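PDB 1Q1R: putidaredoxin reductase from Pseudomonas putida, which is an FAD flavoprotein that passes electrons, probably from NADH, to the iron-sulphur protein putidaredoxin, which supplies the cytochrome P450cam monooxygenase. Local coordinates for residues A[117-122]-A[215-220]; A[127-132]-A[223-228]; A[150-155]-A[241-246]. One frame throughout, in Å; residues are numbered along the deposited sequence.

Contact 1: A[117-122]-A[215-220]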
loop_
_atom_site.group_PDB
_atom_site.type_symbol
_atom_site.label_atom_id
_atom_site.label_comp_id
_atom_site.label_asym_id
_atom_site.label_seq_id
_atom_site.Cartn_x
_atom_site.Cartn_y
_atom_site.Cartn_z
ATOM N N LEU A 117 -13.743 -11.885 -0.521
ATOM C CA LEU A 117 -13.472 -13.317 -0.604
ATOM C C LEU A 117 -14.811 -13.955 -0.995
ATOM O O LEU A 117 -15.786 -13.876 -0.246
ATOM C CB LEU A 117 -13.002 -13.850 0.754
ATOM C CG LEU A 117 -12.643 -15.337 0.859
ATOM C CD1 LEU A 117 -11.485 -15.670 -0.082
ATOM C CD2 LEU A 117 -12.267 -15.668 2.300
ATOM N N PRO A 118 -14.878 -14.580 -2.184
ATOM C CA PRO A 118 -16.109 -15.221 -2.670
ATOM C C PRO A 118 -16.854 -16.137 -1.695
ATOM O O PRO A 118 -18.081 -16.083 -1.613
ATOM C CB PRO A 118 -15.632 -15.966 -3.916
ATOM C CG PRO A 118 -14.568 -15.041 -4.451
ATOM C CD PRO A 118 -13.801 -14.689 -3.185
ATOM N N VAL A 119 -16.131 -16.975 -0.959
ATOM C CA VAL A 119 -16.789 -17.888 -0.031
ATOM C C VAL A 119 -17.168 -17.267 1.310
ATOM O O VAL A 119 -17.591 -17.974 2.228
ATOM C CB VAL A 119 -15.934 -19.152 0.228
ATOM C CG1 VAL A 119 -15.754 -19.920 -1.072
ATOM C CG2 VAL A 119 -14.586 -18.770 0.818
ATOM N N ALA A 120 -17.026 -15.949 1.414
ATOM C CA ALA A 120 -17.367 -15.241 2.642
ATOM C C ALA A 120 -18.512 -14.278 2.381
ATOM O O ALA A 120 -18.668 -13.272 3.076
ATOM C CB ALA A 120 -16.161 -14.487 3.170
ATOM N N SER A 121 -19.312 -14.594 1.371
ATOM C CA SER A 121 -20.452 -13.771 1.003
ATOM C C SER A 121 -21.569 -13.885 2.037
ATOM O O SER A 121 -21.512 -14.715 2.943
ATOM C CB SER A 121 -20.990 -14.215 -0.354
ATOM O OG SER A 121 -21.432 -15.561 -0.286
ATOM N N GLY A 122 -22.583 -13.040 1.888
ATOM C CA GLY A 122 -23.722 -13.065 2.786
ATOM C C GLY A 122 -23.430 -12.967 4.269
ATOM O O GLY A 122 -22.674 -12.102 4.715
ATOM N N CYS A 215 -12.721 -23.124 1.635
ATOM C CA CYS A 215 -13.920 -23.479 0.887
ATOM C C CYS A 215 -15.195 -22.986 1.556
ATOM O O CYS A 215 -16.253 -22.946 0.927
ATOM C CB CYS A 215 -13.997 -24.997 0.674
ATOM S SG CYS A 215 -14.254 -25.964 2.172
ATOM N N GLY A 216 -15.104 -22.606 2.829
ATOM C CA GLY A 216 -16.288 -22.120 3.514
ATOM C C GLY A 216 -16.136 -21.886 5.003
ATOM O O GLY A 216 -15.028 -21.926 5.546
ATOM N N PHE A 217 -17.259 -21.652 5.675
ATOM C CA PHE A 217 -17.233 -21.391 7.110
ATOM C C PHE A 217 -18.409 -22.014 7.850
ATOM O O PHE A 217 -19.440 -22.329 7.257
ATOM C CB PHE A 217 -17.272 -19.878 7.385
ATOM C CG PHE A 217 -16.253 -19.082 6.622
ATOM C CD1 PHE A 217 -16.486 -18.708 5.304
ATOM C CD2 PHE A 217 -15.059 -18.704 7.224
ATOM C CE1 PHE A 217 -15.540 -17.965 4.594
ATOM C CE2 PHE A 217 -14.109 -17.965 6.527
ATOM C CZ PHE A 217 -14.351 -17.594 5.208
ATOM N N GLU A 218 -18.235 -22.189 9.155
ATOM C CA GLU A 218 -19.301 -22.690 10.009
ATOM C C GLU A 218 -19.659 -21.449 10.819
ATOM O O GLU A 218 -18.776 -20.644 11.133
ATOM C CB GLU A 218 -18.802 -23.802 10.931
ATOM C CG GLU A 218 -18.282 -25.013 10.181
ATOM C CD GLU A 218 -17.878 -26.152 11.094
ATOM O OE1 GLU A 218 -17.405 -25.889 12.219
ATOM O OE2 GLU A 218 -18.018 -27.319 10.673
ATOM N N MET A 219 -20.937 -21.277 11.134
ATOM C CA MET A 219 -21.373 -20.108 11.889
ATOM C C MET A 219 -22.387 -20.419 12.970
ATOM O O MET A 219 -23.100 -21.412 12.887
ATOM C CB MET A 219 -21.976 -19.081 10.945
ATOM C CG MET A 219 -20.982 -18.491 9.986
ATOM S SD MET A 219 -21.784 -17.200 9.088
ATOM C CE MET A 219 -21.842 -15.914 10.352
ATOM N N SER A 220 -22.449 -19.552 13.981
ATOM C CA SER A 220 -23.395 -19.716 15.080
ATOM C C SER A 220 -24.730 -19.118 14.648
ATOM O O SER A 220 -24.777 -18.039 14.062
ATOM C CB SER A 220 -22.881 -19.010 16.343
ATOM O OG SER A 220 -22.647 -17.633 16.095
#
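The ring of Phe-217 reaches from strand 215-219 into the bend made by Leu-117, Val-119 and Ala-120. Its CE1 corner meets the backbone oxygen of Val-119, which lies at the ring edge, near the ring plane, with Val-119 O to Phe-217 CE1 at 3.1 Å; the aromatic C-H edge, slightly positive, suits a carbonyl oxygen. Leu-117 comes to the same edge by one methyl, CD2, 4.1 Å from Phe-217 CZ, and Ala-120 CB approaches obliquely, 3.8 Å from Phe-217 CE1. Val-119 straddles two residues: its CG2 lies 4.0 Å from Phe-217 CE1, while CG1 rests 3.7 Å from Cys-215 O. With Phe-217 CG anti to its carbonyl carbon (chi1 -51°), the ring leans out toward the loop. The loop holds its own shape through Ala-120 N bonded to Leu-117 O (2.9 Å), and Leu-117 N is tied to Tyr-132 OH. Beyond this shell, Ile-155 of strand 151-155 touches both Leu-117 and Phe-217, and Val-124 of helix 123-126 also meets the ring. A classic beta bulge sets Cys-215 and Gly-216 against Leu-230 of the next strand; in this protein of glutathione reductase fold, the edge of the small antiparallel sheet packs against the loop after strand 112-114.

Contact 2: A[127-132]-A[223-228]; sequences ANNFRY and QQKVTA
Asn-129 holds its side-chain amide against the backbone of Val-226 and grips it twice: Val-226 N donates to Asn-129 OD1 (2.9 Å) and Asn-129 ND2 donates to Val-226 O (2.8 Å). Both acceptors are met in the carbonyl plane on a lone pair, and Val-226 O lies 2° out of the amide plane of Asn-129, so the bonds fix the amide's rotation. A chi1 of 70° sets Asn-129 CG between its backbone N and carbonyl carbon, turning the amide onto the strand. An alanine here would remove both bonds and is likely to leave the N-H and C=O of Val-226 without these mates. Asn-128 OD1 lies 3.2 Å from Lys-225 CG, against the aliphatic chain. Ala-127 points its methyl at the other backbone, CB 3.4 Å from Gln-224 O, and Val-226 CG2 packs on Ala-127 CB (4.2 Å) and on Phe-130 CB. A water accepts from Asn-128 N (2.8 Å) and can donate to Gln-224 O, one of several acceptors near it. Asn-129 ND2 also bonds Asp-240 O. The type I turn of Ala-127 to Phe-130 leads from helix 123-126 into strand 130-132, beside strand 241-244, while Val-226 lies on strand 226-231, neighbour of 214-219.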
loop_
_atom_site.group_PDB
_atom_site.type_symbol
_atom_site.label_atom_id
_atom_site.label_comp_id
_atom_site.label_asym_id
_atom_site.label_seq_id
_atom_site.Cartn_x
_atom_site.Cartn_y
_atom_site.Cartn_z
ATOM N N ALA A 127 -20.757 -11.081 9.646
ATOM C CA ALA A 127 -20.343 -11.397 11.012
ATOM C C ALA A 127 -19.400 -10.330 11.574
ATOM O O ALA A 127 -18.501 -9.854 10.879
ATOM C CB ALA A 127 -19.672 -12.763 11.049
ATOM N N ASN A 128 -19.604 -9.961 12.837
ATOM C CA ASN A 128 -18.768 -8.942 13.457
ATOM C C ASN A 128 -17.361 -9.464 13.738
ATOM O O ASN A 128 -16.456 -8.688 14.066
ATOM C CB ASN A 128 -19.426 -8.430 14.745
ATOM C CG ASN A 128 -19.368 -9.431 15.871
ATOM O OD1 ASN A 128 -19.442 -10.637 15.650
ATOM N ND2 ASN A 128 -19.249 -8.932 17.098
ATOM N N ASN A 129 -17.176 -10.778 13.607
ATOM C CA ASN A 129 -15.863 -11.359 13.834
ATOM C C ASN A 129 -15.183 -11.820 12.543
ATOM O O ASN A 129 -14.295 -12.668 12.558
ATOM C CB ASN A 129 -15.935 -12.493 14.869
ATOM C CG ASN A 129 -16.639 -13.722 14.357
ATOM O OD1 ASN A 129 -17.506 -13.650 13.489
ATOM N ND2 ASN A 129 -16.288 -14.867 14.923
ATOM N N PHE A 130 -15.621 -11.250 11.426
ATOM C CA PHE A 130 -15.015 -11.504 10.121
ATOM C C PHE A 130 -14.814 -10.098 9.572
ATOM O O PHE A 130 -15.781 -9.359 9.404
ATOM C CB PHE A 130 -15.941 -12.265 9.167
ATOM C CG PHE A 130 -15.327 -12.497 7.806
ATOM C CD1 PHE A 130 -14.619 -13.666 7.536
ATOM C CD2 PHE A 130 -15.384 -11.511 6.826
ATOM C CE1 PHE A 130 -13.972 -13.848 6.315
ATOM C CE2 PHE A 130 -14.736 -11.683 5.595
ATOM C CZ PHE A 130 -14.029 -12.855 5.344
ATOM N N ARG A 131 -13.571 -9.723 9.294
ATOM C CA ARG A 131 -13.297 -8.384 8.790
ATOM C C ARG A 131 -12.144 -8.330 7.806
ATOM O O ARG A 131 -11.268 -9.195 7.809
ATOM C CB ARG A 131 -12.942 -7.442 9.950
ATOM C CG ARG A 131 -14.116 -6.884 10.743
ATOM C CD ARG A 131 -14.643 -5.599 10.114
ATOM N NE ARG A 131 -15.693 -5.001 10.931
ATOM C CZ ARG A 131 -16.232 -3.807 10.709
ATOM N NH1 ARG A 131 -15.823 -3.066 9.688
ATOM N NH2 ARG A 131 -17.177 -3.350 11.523
ATOM N N TYR A 132 -12.168 -7.295 6.973
ATOM C CA TYR A 132 -11.093 -7.002 6.037
ATOM C C TYR A 132 -10.406 -5.855 6.788
ATOM O O TYR A 132 -10.974 -5.332 7.749
ATOM C CB TYR A 132 -11.643 -6.494 4.698
ATOM C CG TYR A 132 -12.402 -7.546 3.925
ATOM C CD1 TYR A 132 -13.770 -7.743 4.129
ATOM C CD2 TYR A 132 -11.739 -8.385 3.027
ATOM C CE1 TYR A 132 -14.462 -8.757 3.457
ATOM C CE2 TYR A 132 -12.413 -9.400 2.351
ATOM C CZ TYR A 132 -13.775 -9.582 2.572
ATOM O OH TYR A 132 -14.435 -10.595 1.919
ATOM N N GLN A 223 -25.757 -15.814 17.368
ATOM C CA GLN A 223 -24.888 -14.650 17.239
ATOM C C GLN A 223 -24.484 -14.293 15.812
ATOM O O GLN A 223 -23.937 -13.217 15.574
ATOM C CB GLN A 223 -23.637 -14.867 18.082
ATOM C CG GLN A 223 -23.940 -15.072 19.554
ATOM C CD GLN A 223 -22.927 -15.968 20.230
ATOM O OE1 GLN A 223 -21.719 -15.723 20.164
ATOM N NE2 GLN A 223 -23.412 -17.021 20.886
ATOM N N GLN A 224 -24.757 -15.182 14.866
ATOM C CA GLN A 224 -24.390 -14.931 13.476
ATOM C C GLN A 224 -22.897 -14.606 13.388
ATOM O O GLN A 224 -22.494 -13.675 12.698
ATOM C CB GLN A 224 -25.202 -13.763 12.908
ATOM C CG GLN A 224 -26.692 -14.039 12.763
ATOM C CD GLN A 224 -26.980 -15.123 11.745
ATOM O OE1 GLN A 224 -26.741 -14.949 10.546
ATOM N NE2 GLN A 224 -27.489 -16.254 12.216
ATOM N N LYS A 225 -22.087 -15.373 14.107
ATOM C CA LYS A 225 -20.643 -15.181 14.097
ATOM C C LYS A 225 -19.958 -16.416 13.525
ATOM O O LYS A 225 -20.503 -17.518 13.581
ATOM C CB LYS A 225 -20.134 -14.922 15.518
ATOM C CG LYS A 225 -20.587 -13.578 16.084
ATOM C CD LYS A 225 -20.223 -13.395 17.557
ATOM C CE LYS A 225 -18.724 -13.462 17.805
ATOM N NZ LYS A 225 -18.382 -13.078 19.215
ATOM N N VAL A 226 -18.768 -16.225 12.962
ATOM C CA VAL A 226 -18.012 -17.340 12.408
ATOM C C VAL A 226 -17.458 -18.142 13.579
ATOM O O VAL A 226 -16.998 -17.567 14.567
ATOM C CB VAL A 226 -16.828 -16.843 11.541
ATOM C CG1 VAL A 226 -15.930 -18.025 11.147
ATOM C CG2 VAL A 226 -17.356 -16.135 10.297
ATOM N N THR A 227 -17.524 -19.466 13.480
ATOM C CA THR A 227 -16.999 -20.326 14.527
ATOM C C THR A 227 -15.878 -21.196 13.979
ATOM O O THR A 227 -15.117 -21.787 14.744
ATOM C CB THR A 227 -18.091 -21.247 15.123
ATOM O OG1 THR A 227 -18.717 -21.988 14.071
ATOM C CG2 THR A 227 -19.138 -20.423 15.860
ATOM N N ALA A 228 -15.770 -21.282 12.655
ATOM C CA ALA A 228 -14.715 -22.091 12.055
ATOM C C ALA A 228 -14.503 -21.825 10.569
ATOM O O ALA A 228 -15.425 -21.448 9.849
ATOM C CB ALA A 228 -15.005 -23.578 12.283
HETATM O O HOH W 1 -21.887 -10.892 14.075
#

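Contact 3: A[150-155]-A[241-246]; sequences NRLVVI and LVIAGI
Ile-155, Ile-243 and Leu-241 bury the most surface where strands 151-155 and 241-244 run side by side, parallel, their axes 4.7 Å apart and 14° from each other. Ile-155 projects to the face that also carries Val-153, Val-242 and Ala-244. Its CG1 stands anti to the carbonyl carbon (chi1 -56°), and the extended branch ends with CD1 3.7 Å from Val-242 CG1, across the gap between the strands. Ile-155 CB faces Ala-244 CB more loosely, and its CG2 lies near Ile-246 CG2. Leu-117 covers this isoleucine from the loop 117-122.

Ile-243 and Leu-241 share the other face with Leu-152 and Val-154. There Leu-152 CD1 is the common partner, 3.8 Å from Ile-243 CD1 and 3.9 Å from Leu-241 CG, so one methyl touches two residues of the adjacent strand. It also lies over Leu-241 O. Helix 159-170 covers this face: Val-164 meets both Ile-243 and Val-154, and Ala-168 meets Leu-152. Between the two faces, five backbone bonds run from Leu-241 N to Arg-151 O at one end to Gly-245 N to Ile-155 O (2.8 Å) at the other. In the middle, Val-153 and Ile-155 each donate to strand 241-244, and Val-153 O accepts from Ile-243 N. Four of the five oxygens also receive CA-H...O contacts, as Val-153 O does from Val-242 CA at 3.3 Å.

Strand 151-155 runs into a GxGxxG pattern (Gly-156, Gly-158, Gly-161) that spans the turn and the first turn of helix 159-170, consistent with a Rossmann-type NADH-binding domain. The chemistry is divided: each strand gives only alternate N-H and C=O groups to this pairing and turns others to strand 174-178 (from 151-155) or segment 127-132 (from 241-244), while both faces present almost wholly aliphatic groups, which allows the strands to lie in the buried interior.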
loop_
_atom_site.group_PDB
_atom_site.type_symbol
_atom_site.label_atom_id
_atom_site.label_comp_id
_atom_site.label_asym_id
_atom_site.label_seq_id
_atom_site.Cartn_x
_atom_site.Cartn_y
_atom_site.Cartn_z
ATOM N N ASN A 150 -7.571 -16.529 22.237
ATOM C CA ASN A 150 -8.647 -16.713 21.276
ATOM C C ASN A 150 -7.991 -17.122 19.964
ATOM O O ASN A 150 -6.791 -16.903 19.763
ATOM C CB ASN A 150 -9.471 -15.431 21.106
ATOM C CG ASN A 150 -10.688 -15.409 22.016
ATOM O OD1 ASN A 150 -10.706 -16.075 23.052
ATOM N ND2 ASN A 150 -11.705 -14.639 21.640
ATOM N N ARG A 151 -8.768 -17.726 19.076
ATOM C CA ARG A 151 -8.219 -18.190 17.813
ATOM C C ARG A 151 -8.481 -17.286 16.623
ATOM O O ARG A 151 -9.625 -16.967 16.296
ATOM C CB ARG A 151 -8.731 -19.606 17.523
ATOM C CG ARG A 151 -8.142 -20.657 18.459
ATOM C CD ARG A 151 -8.945 -21.952 18.454
ATOM N NE ARG A 151 -8.299 -22.987 19.259
ATOM C CZ ARG A 151 -7.268 -23.722 18.849
ATOM N NH1 ARG A 151 -6.764 -23.545 17.634
ATOM N NH2 ARG A 151 -6.731 -24.627 19.657
ATOM N N LEU A 152 -7.397 -16.880 15.971
ATOM C CA LEU A 152 -7.482 -16.033 14.794
ATOM C C LEU A 152 -7.034 -16.790 13.558
ATOM O O LEU A 152 -6.076 -17.563 13.597
ATOM C CB LEU A 152 -6.592 -14.791 14.940
ATOM C CG LEU A 152 -6.303 -14.010 13.641
ATOM C CD1 LEU A 152 -7.588 -13.398 13.099
ATOM C CD2 LEU A 152 -5.274 -12.919 13.904
ATOM N N VAL A 153 -7.747 -16.572 12.465
ATOM C CA VAL A 153 -7.370 -17.156 11.197
ATOM C C VAL A 153 -7.277 -15.993 10.229
ATOM O O VAL A 153 -8.249 -15.273 10.005
ATOM C CB VAL A 153 -8.398 -18.171 10.659
ATOM C CG1 VAL A 153 -7.980 -18.611 9.254
ATOM C CG2 VAL A 153 -8.467 -19.389 11.576
ATOM N N VAL A 154 -6.081 -15.790 9.691
ATOM C CA VAL A 154 -5.841 -14.731 8.725
ATOM C C VAL A 154 -5.864 -15.383 7.344
ATOM O O VAL A 154 -5.167 -16.369 7.112
ATOM C CB VAL A 154 -4.450 -14.078 8.934
ATOM C CG1 VAL A 154 -4.222 -13.004 7.885
ATOM C CG2 VAL A 154 -4.340 -13.505 10.352
ATOM N N ILE A 155 -6.669 -14.840 6.439
ATOM C CA ILE A 155 -6.748 -15.374 5.082
ATOM C C ILE A 155 -6.025 -14.415 4.146
ATOM O O ILE A 155 -6.521 -13.327 3.847
ATOM C CB ILE A 155 -8.212 -15.539 4.629
ATOM C CG1 ILE A 155 -8.961 -16.428 5.628
ATOM C CG2 ILE A 155 -8.257 -16.169 3.237
ATOM C CD1 ILE A 155 -10.468 -16.444 5.439
ATOM N N LEU A 241 -12.001 -15.239 15.470
ATOM C CA LEU A 241 -11.847 -14.053 14.636
ATOM C C LEU A 241 -11.238 -14.430 13.291
ATOM O O LEU A 241 -10.346 -15.273 13.224
ATOM C CB LEU A 241 -10.933 -13.047 15.343
ATOM C CG LEU A 241 -10.662 -11.693 14.684
ATOM C CD1 LEU A 241 -11.959 -10.893 14.582
ATOM C CD2 LEU A 241 -9.626 -10.931 15.517
ATOM N N VAL A 242 -11.727 -13.805 12.227
ATOM C CA VAL A 242 -11.216 -14.063 10.886
ATOM C C VAL A 242 -10.935 -12.734 10.211
ATOM O O VAL A 242 -11.803 -11.867 10.139
ATOM C CB VAL A 242 -12.224 -14.853 10.008
ATOM C CG1 VAL A 242 -11.662 -15.019 8.594
ATOM C CG2 VAL A 242 -12.498 -16.224 10.623
ATOM N N ILE A 243 -9.709 -12.572 9.734
ATOM C CA ILE A 243 -9.313 -11.351 9.050
ATOM C C ILE A 243 -8.873 -11.747 7.650
ATOM O O ILE A 243 -7.970 -12.565 7.481
ATOM C CB ILE A 243 -8.162 -10.660 9.789
ATOM C CG1 ILE A 243 -8.644 -10.217 11.175
ATOM C CG2 ILE A 243 -7.654 -9.471 8.972
ATOM C CD1 ILE A 243 -7.527 -9.771 12.095
ATOM N N ALA A 244 -9.530 -11.176 6.649
ATOM C CA ALA A 244 -9.221 -11.502 5.266
ATOM C C ALA A 244 -8.505 -10.372 4.538
ATOM O O ALA A 244 -8.847 -9.197 4.687
ATOM C CB ALA A 244 -10.511 -11.872 4.518
ATOM N N GLY A 245 -7.511 -10.750 3.742
ATOM C CA GLY A 245 -6.752 -9.783 2.976
ATOM C C GLY A 245 -6.186 -10.481 1.754
ATOM O O GLY A 245 -5.089 -11.035 1.802
ATOM N N ILE A 246 -6.940 -10.462 0.660
ATOM C CA ILE A 246 -6.504 -11.112 -0.568
ATOM C C ILE A 246 -6.253 -10.118 -1.696
ATOM O O ILE A 246 -6.464 -10.432 -2.866
ATOM C CB ILE A 246 -7.542 -12.151 -1.046
ATOM C CG1 ILE A 246 -8.889 -11.469 -1.291
ATOM C CG2 ILE A 246 -7.682 -13.251 -0.008
ATOM C CD1 ILE A 246 -9.924 -12.367 -1.926
#

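Between centres, contacts 1 and 2 lie about 9 Å apart, contacts 2 and 3 about 10 Å and contacts 1 and 3 about 12 Å, all on the same side of the chain's centre. The first segments come in the order 117-122, 127-132, 150-155 and the second ones follow as 215-220, 223-228, 241-246, so every pair crosses along the chain. Contact 3 pairs strands 151-155 and 241-244 of the five-stranded parallel sheet, where strand 130-132 of contact 2 is the neighbour of strand 241-244. Contact 2, by Asn-129 and Val-226, and contact 1, by Phe-217 on Ile-155, attach the small antiparallel sheet of adjacent strands 214-219 and 226-231 to it, in what is probably the NADH-binding domain.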